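Local coordinates for beta-fructofuranosidase (Bifidobacterium adolescentis, PDB 6NOB), which probably hydrolyses beta-D-fructofuranosides such as sucrose, as a glycoside hydrolase of family 32, at residues Leu363-His368 / Gly390-Tyr395; Pro377-Val382 / Thr386-Ala391; Asp427-Gly432 / Gly483-Lys488. All coordinates share one frame; numbering follows the deposited sequence.

Interaction 1. Residues Leu363-His368 / Gly390-Tyr395; sequences LADFGH and GALMHY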
ATOM      1  N   LEU A 363      -1.477 -17.902  13.849  1.00 37.37           N
ATOM      2  CA  LEU A 363      -0.387 -17.154  14.456  1.00 35.09           C
ATOM      3  C   LEU A 363      -0.951 -16.144  15.445  1.00 35.34           C
ATOM      4  O   LEU A 363      -1.945 -15.472  15.160  1.00 30.98           O
ATOM      5  CB  LEU A 363       0.453 -16.431  13.393  1.00 35.50           C
ATOM      6  CG  LEU A 363       1.612 -15.578  13.911  1.00 38.57           C
ATOM      7  CD1 LEU A 363       2.684 -16.462  14.524  1.00 37.03           C
ATOM      8  CD2 LEU A 363       2.198 -14.710  12.805  1.00 33.54           C
ATOM      9  N   ALA A 364      -0.314 -16.055  16.609  1.00 36.44           N
ATOM     10  CA  ALA A 364      -0.586 -15.007  17.582  1.00 39.37           C
ATOM     11  C   ALA A 364       0.747 -14.442  18.044  1.00 40.51           C
ATOM     12  O   ALA A 364       1.673 -15.203  18.346  1.00 44.87           O
ATOM     13  CB  ALA A 364      -1.393 -15.535  18.775  1.00 29.31           C
ATOM     14  N   ASP A 365       0.854 -13.116  18.090  1.00 36.15           N
ATOM     15  CA  ASP A 365       2.107 -12.443  18.430  1.00 36.74           C
ATOM     16  C   ASP A 365       2.060 -12.062  19.907  1.00 40.18           C
ATOM     17  O   ASP A 365       1.655 -10.957  20.269  1.00 39.50           O
ATOM     18  CB  ASP A 365       2.330 -11.224  17.542  1.00 39.93           C
ATOM     19  CG  ASP A 365       3.761 -10.713  17.594  1.00 42.60           C
ATOM     20  OD1 ASP A 365       4.481 -11.035  18.564  1.00 41.10           O
ATOM     21  OD2 ASP A 365       4.165  -9.978  16.668  1.00 38.92           O
ATOM     22  N   PHE A 366       2.489 -12.987  20.768  1.00 41.33           N
ATOM     23  CA  PHE A 366       2.547 -12.691  22.193  1.00 43.74           C
ATOM     24  C   PHE A 366       3.759 -11.849  22.560  1.00 46.22           C
ATOM     25  O   PHE A 366       3.733 -11.166  23.589  1.00 49.44           O
ATOM     26  CB  PHE A 366       2.537 -13.982  23.012  1.00 38.83           C
ATOM     27  CG  PHE A 366       1.163 -14.413  23.425  1.00 44.10           C
ATOM     28  CD1 PHE A 366       0.374 -15.168  22.570  1.00 42.67           C
ATOM     29  CD2 PHE A 366       0.646 -14.043  24.658  1.00 43.96           C
ATOM     30  CE1 PHE A 366      -0.900 -15.558  22.942  1.00 40.90           C
ATOM     31  CE2 PHE A 366      -0.625 -14.428  25.037  1.00 40.98           C
ATOM     32  CZ  PHE A 366      -1.399 -15.187  24.179  1.00 45.30           C
ATOM     33  N   GLY A 367       4.815 -11.876  21.743  1.00 45.24           N
ATOM     34  CA  GLY A 367       5.915 -10.953  21.954  1.00 46.04           C
ATOM     35  C   GLY A 367       5.484  -9.505  21.841  1.00 49.22           C
ATOM     36  O   GLY A 367       6.066  -8.627  22.483  1.00 52.37           O
ATOM     37  N   HIS A 368       4.456  -9.237  21.042  1.00 47.31           N
ATOM     38  CA  HIS A 368       3.908  -7.899  20.862  1.00 43.26           C
ATOM     39  C   HIS A 368       2.430  -7.869  21.231  1.00 42.85           C
ATOM     40  O   HIS A 368       1.607  -7.260  20.544  1.00 34.80           O
ATOM     41  CB  HIS A 368       4.126  -7.415  19.432  1.00 39.81           C
ATOM     42  CG  HIS A 368       5.566  -7.370  19.029  1.00 45.38           C
ATOM     43  ND1 HIS A 368       6.132  -8.298  18.180  1.00 42.13           N
ATOM     44  CD2 HIS A 368       6.561  -6.519  19.375  1.00 43.14           C
ATOM     45  CE1 HIS A 368       7.412  -8.014  18.014  1.00 45.06           C
ATOM     46  NE2 HIS A 368       7.698  -6.940  18.728  1.00 46.64           N
ATOM     47  N   GLY A 390       2.536  -9.415   8.854  1.00 38.53           N
ATOM     48  CA  GLY A 390       1.441  -8.628   9.390  1.00 33.25           C
ATOM     49  C   GLY A 390       1.947  -7.403  10.115  1.00 37.30           C
ATOM     50  O   GLY A 390       3.099  -7.346  10.554  1.00 40.28           O
ATOM     51  N   ALA A 391       1.062  -6.416  10.240  1.00 30.48           N
ATOM     52  CA  ALA A 391       1.382  -5.139  10.860  1.00 33.42           C
ATOM     53  C   ALA A 391       0.757  -5.049  12.248  1.00 40.91           C
ATOM     54  O   ALA A 391      -0.335  -5.567  12.493  1.00 41.27           O
ATOM     55  CB  ALA A 391       0.895  -3.978   9.991  1.00 30.94           C
ATOM     56  N   LEU A 392       1.459  -4.370  13.154  1.00 40.93           N
ATOM     57  CA  LEU A 392       1.086  -4.304  14.565  1.00 40.06           C
ATOM     58  C   LEU A 392       0.522  -2.922  14.880  1.00 34.98           C
ATOM     59  O   LEU A 392       1.265  -1.938  14.938  1.00 40.93           O
ATOM     60  CB  LEU A 392       2.289  -4.626  15.447  1.00 37.65           C
ATOM     61  CG  LEU A 392       2.842  -6.035  15.239  1.00 40.39           C
ATOM     62  CD1 LEU A 392       4.216  -6.182  15.872  1.00 43.65           C
ATOM     63  CD2 LEU A 392       1.876  -7.069  15.794  1.00 37.50           C
ATOM     64  N   MET A 393      -0.789  -2.858  15.103  1.00 35.80           N
ATOM     65  CA  MET A 393      -1.453  -1.581  15.329  1.00 35.68           C
ATOM     66  C   MET A 393      -1.106  -1.007  16.695  1.00 37.90           C
ATOM     67  O   MET A 393      -0.991  -1.736  17.685  1.00 36.84           O
ATOM     68  CB  MET A 393      -2.968  -1.743  15.225  1.00 35.63           C
ATOM     69  CG  MET A 393      -3.528  -1.628  13.826  1.00 47.65           C
ATOM     70  SD  MET A 393      -5.187  -0.917  13.853  1.00 50.11           S
ATOM     71  CE  MET A 393      -4.812   0.814  14.108  1.00 50.90           C
ATOM     72  N   HIS A 394      -0.951   0.316  16.740  1.00 41.52           N
ATOM     73  CA  HIS A 394      -0.823   1.057  17.994  1.00 43.27           C
ATOM     74  C   HIS A 394       0.365   0.568  18.818  1.00 48.87           C
ATOM     75  O   HIS A 394       0.292   0.451  20.044  1.00 48.14           O
ATOM     76  CB  HIS A 394      -2.116   0.985  18.809  1.00 41.22           C
ATOM     77  CG  HIS A 394      -3.286   1.634  18.139  1.00 41.74           C
ATOM     78  ND1 HIS A 394      -4.580   1.480  18.589  1.00 41.74           N
ATOM     79  CD2 HIS A 394      -3.358   2.439  17.054  1.00 42.50           C
ATOM     80  CE1 HIS A 394      -5.398   2.162  17.806  1.00 43.49           C
ATOM     81  NE2 HIS A 394      -4.682   2.753  16.868  1.00 43.17           N
ATOM     82  N   TYR A 395       1.471   0.281  18.139  1.00 46.22           N
ATOM     83  CA  TYR A 395       2.678  -0.182  18.804  1.00 41.76           C
ATOM     84  C   TYR A 395       3.885   0.495  18.178  1.00 45.51           C
ATOM     85  O   TYR A 395       4.043   0.484  16.953  1.00 48.75           O
ATOM     86  CB  TYR A 395       2.823  -1.706  18.707  1.00 38.07           C
ATOM     87  CG  TYR A 395       4.155  -2.220  19.213  1.00 41.32           C
ATOM     88  CD1 TYR A 395       4.405  -2.336  20.577  1.00 39.88           C
ATOM     89  CD2 TYR A 395       5.164  -2.585  18.325  1.00 35.36           C
ATOM     90  CE1 TYR A 395       5.623  -2.802  21.043  1.00 41.40           C
ATOM     91  CE2 TYR A 395       6.386  -3.051  18.781  1.00 38.86           C
ATOM     92  CZ  TYR A 395       6.611  -3.157  20.141  1.00 43.21           C
ATOM     93  OH  TYR A 395       7.825  -3.619  20.600  1.00 41.65           O
TER
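The imidazole of H368 is met by L392 over one face and presents its edge to the ring of Y395. L392 CD1 stands over that face in a CH-pi contact, 3.9 Å from the ring centroid of H368. On the Y395 side the pair is an offset edge-to-face stack, with the planes at 63° and centroids 5.0 Å apart; H368 CD2 leads, 3.4 Å from Y395 CZ. A histidine suits this place because its face can pack on L392 while the two nitrogens at its rim take up hydrogen bonds and the CH edge at CD2 meets Y395. In a His-carboxylate hydrogen bond, H368 ND1 donates to D365 OD2 at 3.0 Å, on the syn side but well tilted out of the carboxylate plane, while H368 NE2 is hydrogen-bonded to T316 OG1, which Y395 OH also reaches. D365 CG lies anti to the backbone N (chi1 -165°), which turns the carboxylate toward the imidazole, and Y408 OH is a second partner of D365 OD2. A leucine in place of H368 would probably leave D365 OD2 without its N-H partner and Y395 without an aromatic edge against its ring. The contact joins the chain at and just after the end of strand 357-365 to the later part of strand 385-396, bridging two sheets of the family 32 five-bladed beta-propeller, with Y374 of strand 374-375 touching both D365 and L392.

Interaction 2. Residues Pro377-Val382 / Thr386-Ala391; sequences PDLFQV and TVAVGA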
ATOM      1  N   PRO A 377      -2.697  -8.944   6.890  1.00 38.39           N
ATOM      2  CA  PRO A 377      -1.911 -10.169   7.045  1.00 30.39           C
ATOM      3  C   PRO A 377      -1.640 -10.825   5.697  1.00 36.73           C
ATOM      4  O   PRO A 377      -2.217 -10.472   4.668  1.00 40.96           O
ATOM      5  CB  PRO A 377      -2.814 -11.046   7.912  1.00 30.68           C
ATOM      6  CG  PRO A 377      -4.192 -10.659   7.476  1.00 38.18           C
ATOM      7  CD  PRO A 377      -4.127  -9.177   7.161  1.00 40.86           C
ATOM      8  N   ASP A 378      -0.743 -11.805   5.728  1.00 36.86           N
ATOM      9  CA  ASP A 378      -0.402 -12.576   4.544  1.00 34.09           C
ATOM     10  C   ASP A 378       0.262 -13.865   4.999  1.00 35.02           C
ATOM     11  O   ASP A 378       1.025 -13.867   5.968  1.00 35.48           O
ATOM     12  CB  ASP A 378       0.524 -11.792   3.605  1.00 34.75           C
ATOM     13  CG  ASP A 378       0.409 -12.243   2.157  1.00 39.16           C
ATOM     14  OD1 ASP A 378      -0.106 -13.356   1.917  1.00 41.04           O
ATOM     15  OD2 ASP A 378       0.829 -11.482   1.258  1.00 37.12           O
ATOM     16  N   LEU A 379      -0.048 -14.957   4.306  1.00 35.41           N
ATOM     17  CA  LEU A 379       0.512 -16.265   4.621  1.00 33.03           C
ATOM     18  C   LEU A 379       0.848 -16.956   3.312  1.00 38.33           C
ATOM     19  O   LEU A 379      -0.036 -17.166   2.476  1.00 39.62           O
ATOM     20  CB  LEU A 379      -0.466 -17.108   5.445  1.00 30.75           C
ATOM     21  CG  LEU A 379       0.059 -18.438   5.989  1.00 33.10           C
ATOM     22  CD1 LEU A 379       1.116 -18.204   7.058  1.00 36.61           C
ATOM     23  CD2 LEU A 379      -1.088 -19.271   6.532  1.00 27.17           C
ATOM     24  N   PHE A 380       2.121 -17.293   3.128  1.00 36.33           N
ATOM     25  CA  PHE A 380       2.570 -17.910   1.891  1.00 32.66           C
ATOM     26  C   PHE A 380       3.802 -18.751   2.186  1.00 39.63           C
ATOM     27  O   PHE A 380       4.333 -18.746   3.300  1.00 40.69           O
ATOM     28  CB  PHE A 380       2.871 -16.855   0.821  1.00 29.20           C
ATOM     29  CG  PHE A 380       3.848 -15.804   1.268  1.00 28.57           C
ATOM     30  CD1 PHE A 380       5.211 -15.986   1.092  1.00 31.90           C
ATOM     31  CD2 PHE A 380       3.403 -14.638   1.874  1.00 32.12           C
ATOM     32  CE1 PHE A 380       6.113 -15.021   1.511  1.00 38.47           C
ATOM     33  CE2 PHE A 380       4.300 -13.669   2.293  1.00 30.74           C
ATOM     34  CZ  PHE A 380       5.656 -13.861   2.112  1.00 34.12           C
ATOM     35  N   GLN A 381       4.258 -19.473   1.163  1.00 36.45           N
ATOM     36  CA  GLN A 381       5.461 -20.286   1.253  1.00 38.84           C
ATOM     37  C   GLN A 381       6.421 -19.895   0.140  1.00 38.92           C
ATOM     38  O   GLN A 381       6.006 -19.679  -1.002  1.00 41.54           O
ATOM     39  CB  GLN A 381       5.131 -21.776   1.169  1.00 36.28           C
ATOM     40  CG  GLN A 381       4.500 -22.307   2.440  1.00 38.90           C
ATOM     41  CD  GLN A 381       3.930 -23.694   2.281  1.00 39.93           C
ATOM     42  OE1 GLN A 381       3.847 -24.223   1.173  1.00 41.07           O
ATOM     43  NE2 GLN A 381       3.525 -24.292   3.393  1.00 44.99           N
ATOM     44  N   VAL A 382       7.702 -19.796   0.483  1.00 39.22           N
ATOM     45  CA  VAL A 382       8.738 -19.461  -0.487  1.00 42.09           C
ATOM     46  C   VAL A 382      10.032 -20.148  -0.067  1.00 47.68           C
ATOM     47  O   VAL A 382      10.360 -20.211   1.123  1.00 49.87           O
ATOM     48  CB  VAL A 382       8.900 -17.930  -0.628  1.00 42.00           C
ATOM     49  CG1 VAL A 382       9.568 -17.323   0.599  1.00 37.10           C
ATOM     50  CG2 VAL A 382       9.674 -17.592  -1.886  1.00 50.01           C
ATOM     51  N   THR A 386       7.397 -21.561   5.288  1.00 40.71           N
ATOM     52  CA  THR A 386       6.152 -20.818   5.439  1.00 39.19           C
ATOM     53  C   THR A 386       6.430 -19.477   6.108  1.00 38.69           C
ATOM     54  O   THR A 386       7.149 -19.412   7.110  1.00 38.83           O
ATOM     55  CB  THR A 386       5.139 -21.615   6.263  1.00 36.86           C
ATOM     56  OG1 THR A 386       4.804 -22.830   5.578  1.00 39.52           O
ATOM     57  CG2 THR A 386       3.870 -20.800   6.483  1.00 31.55           C
ATOM     58  N   VAL A 387       5.859 -18.409   5.552  1.00 32.90           N
ATOM     59  CA  VAL A 387       6.100 -17.050   6.024  1.00 33.59           C
ATOM     60  C   VAL A 387       4.764 -16.375   6.299  1.00 42.23           C
ATOM     61  O   VAL A 387       3.862 -16.409   5.454  1.00 41.58           O
ATOM     62  CB  VAL A 387       6.912 -16.225   5.006  1.00 33.48           C
ATOM     63  CG1 VAL A 387       7.145 -14.815   5.532  1.00 30.81           C
ATOM     64  CG2 VAL A 387       8.237 -16.913   4.691  1.00 29.79           C
ATOM     65  N   ALA A 388       4.640 -15.760   7.474  1.00 41.01           N
ATOM     66  CA  ALA A 388       3.516 -14.896   7.800  1.00 42.59           C
ATOM     67  C   ALA A 388       4.005 -13.460   7.936  1.00 41.32           C
ATOM     68  O   ALA A 388       5.080 -13.211   8.492  1.00 41.39           O
ATOM     69  CB  ALA A 388       2.820 -15.337   9.091  1.00 33.93           C
ATOM     70  N   VAL A 389       3.216 -12.523   7.415  1.00 36.59           N
ATOM     71  CA  VAL A 389       3.545 -11.101   7.423  1.00 36.47           C
ATOM     72  C   VAL A 389       2.325 -10.333   7.913  1.00 42.71           C
ATOM     73  O   VAL A 389       1.207 -10.576   7.447  1.00 47.56           O
ATOM     74  CB  VAL A 389       3.971 -10.609   6.023  1.00 38.70           C
ATOM     75  CG1 VAL A 389       4.287  -9.129   6.051  1.00 40.35           C
ATOM     76  CG2 VAL A 389       5.171 -11.399   5.516  1.00 40.85           C
ATOM     77  N   GLY A 390       2.536  -9.415   8.854  1.00 38.53           N
ATOM     78  CA  GLY A 390       1.441  -8.628   9.390  1.00 33.25           C
ATOM     79  C   GLY A 390       1.947  -7.403  10.115  1.00 37.30           C
ATOM     80  O   GLY A 390       3.099  -7.346  10.554  1.00 40.28           O
ATOM     81  N   ALA A 391       1.062  -6.416  10.240  1.00 30.48           N
ATOM     82  CA  ALA A 391       1.382  -5.139  10.860  1.00 33.42           C
ATOM     83  C   ALA A 391       0.757  -5.049  12.248  1.00 40.91           C
ATOM     84  O   ALA A 391      -0.335  -5.567  12.493  1.00 41.27           O
ATOM     85  CB  ALA A 391       0.895  -3.978   9.991  1.00 30.94           C
TER
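F380 and V387 form a doubly hydrogen-bonded pair in an antiparallel beta hairpin, strands 377-382 and 385-396, within the five-bladed beta-propeller known for family 32. F380 N donates to V387 O at 3.0 Å, and V387 N returns a bond to F380 O at 2.7 Å, both nearly straight. Two residues along, V389 N gives D378 O a good bond of 2.9 Å, whereas the reverse one, D378 N to V389 O, is weak, bent to 119°. V389 O, held weakly by D378 N, also has the CA-H of P377 close by, at 3.2 Å from P377 CA. T386, A388 and G390 use their backbone on the other edge of their strand, bonding G410, Y408 and R406 of strand 405-415. Side-chain polar atoms are met as well. Q381 NE2 donates to T386 OG1 at 2.9 Å across a non-hydrogen-bonded pair, and Q381 OE1 accepts from G277 N, so glutamine suits a place needing both a donor and an acceptor. D378 OD2 is bonded to S440 OG, and D378 OD1 takes a weak bond from L379 N. L379 and A388 pack on the same side of the sheet as Q381 and T386. The F380 ring lies on the other side, swung between its backbone N and carbonyl carbon (chi1 55°), which lays one face over V387: F380 CE1 comes within 3.8 Å of V387 CB.

Interaction 3. Residues Asp427-Gly432 / Gly483-Lys488; sequences DWCDFG and GRLYSK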
ATOM      1  N   ASP A 427      11.340 -10.799  12.352  1.00 41.57           N
ATOM      2  CA  ASP A 427      12.020  -9.508  12.253  1.00 43.21           C
ATOM      3  C   ASP A 427      11.122  -8.559  11.467  1.00 43.15           C
ATOM      4  O   ASP A 427      10.053  -8.943  10.982  1.00 41.83           O
ATOM      5  CB  ASP A 427      13.393  -9.636  11.591  1.00 43.71           C
ATOM      6  CG  ASP A 427      14.405  -8.670  12.168  1.00 50.61           C
ATOM      7  OD1 ASP A 427      14.004  -7.546  12.539  1.00 48.88           O
ATOM      8  OD2 ASP A 427      15.594  -9.041  12.254  1.00 55.16           O
ATOM      9  N   TRP A 428      11.575  -7.312  11.336  1.00 42.98           N
ATOM     10  CA  TRP A 428      10.844  -6.305  10.579  1.00 39.47           C
ATOM     11  C   TRP A 428      11.117  -6.440   9.085  1.00 42.64           C
ATOM     12  O   TRP A 428      12.232  -6.770   8.670  1.00 44.71           O
ATOM     13  CB  TRP A 428      11.230  -4.898  11.040  1.00 35.48           C
ATOM     14  CG  TRP A 428      10.996  -4.610  12.502  1.00 43.13           C
ATOM     15  CD1 TRP A 428      11.897  -4.086  13.385  1.00 48.01           C
ATOM     16  CD2 TRP A 428       9.783  -4.809  13.242  1.00 45.22           C
ATOM     17  NE1 TRP A 428      11.324  -3.954  14.627  1.00 48.03           N
ATOM     18  CE2 TRP A 428      10.028  -4.392  14.566  1.00 45.42           C
ATOM     19  CE3 TRP A 428       8.517  -5.309  12.915  1.00 45.08           C
ATOM     20  CZ2 TRP A 428       9.054  -4.458  15.561  1.00 43.74           C
ATOM     21  CZ3 TRP A 428       7.551  -5.369  13.905  1.00 42.00           C
ATOM     22  CH2 TRP A 428       7.826  -4.946  15.210  1.00 40.01           C
ATOM     23  N   CYS A 429      10.088  -6.164   8.275  1.00 39.72           N
ATOM     24  CA  CYS A 429      10.261  -6.140   6.824  1.00 38.12           C
ATOM     25  C   CYS A 429      11.046  -4.919   6.365  1.00 36.77           C
ATOM     26  O   CYS A 429      11.707  -4.967   5.322  1.00 43.04           O
ATOM     27  CB  CYS A 429       8.902  -6.148   6.122  1.00 39.08           C
ATOM     28  SG  CYS A 429       7.901  -7.634   6.345  1.00 43.56           S
ATOM     29  N   ASP A 430      10.974  -3.822   7.114  1.00 36.57           N
ATOM     30  CA  ASP A 430      11.549  -2.550   6.688  1.00 44.11           C
ATOM     31  C   ASP A 430      11.970  -1.777   7.927  1.00 46.82           C
ATOM     32  O   ASP A 430      11.130  -1.483   8.783  1.00 47.43           O
ATOM     33  CB  ASP A 430      10.539  -1.750   5.862  1.00 41.46           C
ATOM     34  CG  ASP A 430      11.180  -0.602   5.110  1.00 46.08           C
ATOM     35  OD1 ASP A 430      11.600   0.379   5.760  1.00 47.46           O
ATOM     36  OD2 ASP A 430      11.262  -0.686   3.865  1.00 46.04           O
ATOM     37  N   PHE A 431      13.257  -1.443   8.024  1.00 45.75           N
ATOM     38  CA  PHE A 431      13.784  -0.816   9.230  1.00 42.75           C
ATOM     39  C   PHE A 431      13.648   0.704   9.223  1.00 41.55           C
ATOM     40  O   PHE A 431      14.179   1.364  10.123  1.00 46.12           O
ATOM     41  CB  PHE A 431      15.246  -1.238   9.463  1.00 40.16           C
ATOM     42  CG  PHE A 431      16.241  -0.663   8.482  1.00 40.58           C
ATOM     43  CD1 PHE A 431      16.788   0.600   8.676  1.00 38.48           C
ATOM     44  CD2 PHE A 431      16.681  -1.414   7.402  1.00 41.26           C
ATOM     45  CE1 PHE A 431      17.717   1.119   7.788  1.00 45.08           C
ATOM     46  CE2 PHE A 431      17.615  -0.904   6.510  1.00 41.01           C
ATOM     47  CZ  PHE A 431      18.134   0.364   6.702  1.00 44.46           C
ATOM     48  N   GLY A 432      12.939   1.270   8.250  1.00 38.62           N
ATOM     49  CA  GLY A 432      12.616   2.684   8.279  1.00 41.80           C
ATOM     50  C   GLY A 432      11.319   2.944   9.020  1.00 45.11           C
ATOM     51  O   GLY A 432      11.091   2.381  10.094  1.00 44.72           O
ATOM     52  N   GLY A 483      16.572 -19.255   6.766  1.00 44.71           N
ATOM     53  CA  GLY A 483      15.448 -19.047   7.656  1.00 49.38           C
ATOM     54  C   GLY A 483      15.040 -17.608   7.872  1.00 53.15           C
ATOM     55  O   GLY A 483      14.246 -17.339   8.778  1.00 50.67           O
ATOM     56  N   ARG A 484      15.549 -16.674   7.074  1.00 56.70           N
ATOM     57  CA  ARG A 484      15.220 -15.264   7.227  1.00 54.61           C
ATOM     58  C   ARG A 484      14.717 -14.704   5.906  1.00 53.40           C
ATOM     59  O   ARG A 484      15.159 -15.109   4.828  1.00 59.16           O
ATOM     60  CB  ARG A 484      16.427 -14.456   7.714  1.00 56.66           C
ATOM     61  CG  ARG A 484      17.063 -15.011   8.973  1.00 59.50           C
ATOM     62  CD  ARG A 484      17.873 -13.950   9.697  1.00 63.18           C
ATOM     63  NE  ARG A 484      17.229 -13.526  10.937  1.00 62.72           N
ATOM     64  CZ  ARG A 484      16.741 -12.308  11.146  1.00 58.55           C
ATOM     65  NH1 ARG A 484      16.823 -11.382  10.196  1.00 53.03           N
ATOM     66  NH2 ARG A 484      16.171 -12.017  12.310  1.00 56.11           N
ATOM     67  N   LEU A 485      13.789 -13.756   6.006  1.00 48.24           N
ATOM     68  CA  LEU A 485      13.187 -13.153   4.829  1.00 43.94           C
ATOM     69  C   LEU A 485      14.147 -12.155   4.192  1.00 46.07           C
ATOM     70  O   LEU A 485      14.718 -11.300   4.877  1.00 49.02           O
ATOM     71  CB  LEU A 485      11.874 -12.461   5.194  1.00 38.42           C
ATOM     72  CG  LEU A 485      11.025 -11.971   4.016  1.00 37.51           C
ATOM     73  CD1 LEU A 485      10.535 -13.145   3.176  1.00 36.99           C
ATOM     74  CD2 LEU A 485       9.858 -11.129   4.497  1.00 33.57           C
ATOM     75  N   TYR A 486      14.324 -12.275   2.883  1.00 42.23           N
ATOM     76  CA  TYR A 486      15.066 -11.317   2.083  1.00 42.88           C
ATOM     77  C   TYR A 486      14.100 -10.591   1.156  1.00 43.05           C
ATOM     78  O   TYR A 486      13.080 -11.147   0.739  1.00 43.13           O
ATOM     79  CB  TYR A 486      16.151 -12.010   1.257  1.00 37.01           C
ATOM     80  CG  TYR A 486      17.479 -12.181   1.959  1.00 37.16           C
ATOM     81  CD1 TYR A 486      17.567 -12.842   3.180  1.00 35.25           C
ATOM     82  CD2 TYR A 486      18.653 -11.709   1.383  1.00 40.94           C
ATOM     83  CE1 TYR A 486      18.788 -13.011   3.814  1.00 37.56           C
ATOM     84  CE2 TYR A 486      19.877 -11.877   2.006  1.00 41.98           C
ATOM     85  CZ  TYR A 486      19.939 -12.527   3.220  1.00 43.29           C
ATOM     86  OH  TYR A 486      21.157 -12.689   3.838  1.00 46.64           O
ATOM     87  N   SER A 487      14.423  -9.341   0.844  1.00 37.86           N
ATOM     88  CA  SER A 487      13.603  -8.544  -0.055  1.00 38.03           C
ATOM     89  C   SER A 487      14.509  -7.653  -0.888  1.00 40.36           C
ATOM     90  O   SER A 487      15.495  -7.111  -0.381  1.00 43.85           O
ATOM     91  CB  SER A 487      12.578  -7.695   0.706  1.00 32.32           C
ATOM     92  OG  SER A 487      13.206  -6.605   1.353  1.00 37.00           O
ATOM     93  N   LYS A 488      14.153  -7.489  -2.162  1.00 40.18           N
ATOM     94  CA  LYS A 488      14.992  -6.824  -3.145  1.00 40.43           C
ATOM     95  C   LYS A 488      14.091  -6.396  -4.272  1.00 40.72           C
ATOM     96  O   LYS A 488      13.122  -7.116  -4.581  1.00 42.55           O
ATOM     97  CB  LYS A 488      16.085  -7.781  -3.643  1.00 42.77           C
ATOM     98  CG  LYS A 488      17.266  -7.153  -4.356  1.00 43.26           C
ATOM     99  CD  LYS A 488      18.195  -8.249  -4.882  1.00 41.58           C
ATOM    100  CE  LYS A 488      19.603  -7.734  -5.161  1.00 47.10           C
ATOM    101  NZ  LYS A 488      19.700  -7.016  -6.465  1.00 51.06           N
TER
HETATM  102  O   HOH W   1      14.520  -8.831   7.034  1.00 47.16           O
HETATM  103  O   HOH W   2      10.978  -5.512   2.776  1.00 34.73           O
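D427 and R484 meet in a salt bridge carried by one carboxylate oxygen. R484 NH2 donates to D427 OD2 at 3.0 Å with an angle of 158° at the hydrogen, and NH1 adds a weak bond to the same oxygen at 3.4 Å. OD2 lies near the guanidinium plane, and R484 NH2 reaches it on the anti side of the carboxylate, somewhat out of the carboxylate plane; the two flat groups stand 86° apart, so this is not the coplanar two-oxygen pairing. The long arginine suits the place: its backbone is well away from D427, and a bend at chi3 (109°) brings its end across. D427 OD1 takes the backbone N-H of W428 at 2.7 Å, which, with the salt bridge on OD2, restrains the carboxylate's rotation. Elsewhere the segments meet more loosely. C429 SG touches L485 CD2 at 4.4 Å, and one water donates to C429 O at 2.7 Å while sharing a hydrogen bond with S487 OG at 2.9 Å. The segments lie on two sheets of the family 32 beta-propeller, 427-432 at the end of strand 418-428 and 483-488 on strand 484-489. Beyond D427, the chain leaves its strand through an Asx turn, G432 N bonding D430 OD1 at 3.0 Å; a CB on G432 would crowd that oxygen. D430 OD2 forms a salt bridge with R476 of strand 468-481, which pairs with 484-489.

Strand 385-396 serves both interaction 1 and interaction 2, which share G390 and A391; their centres are 13 Å apart, and L363 CD2 packs 3.8 Å from A388 CB. Interaction 3 reaches the same sheet through strand 418-428. W428 connects it to interaction 1, 16 Å away between centres, its CH2 lying 3.9 Å from L392 CD1 and 4.0 Å from H368 NE2. Interaction 3 also touches interaction 2, their centres 12 Å apart, where C429 SG lies 3.9 Å from V389 CG1. A bound di(hydroxyethyl)ether molecule lies about 7 Å from the side chain of P377 in interaction 2, and the side chain of L392 in interaction 1 is about 12 Å from such a molecule.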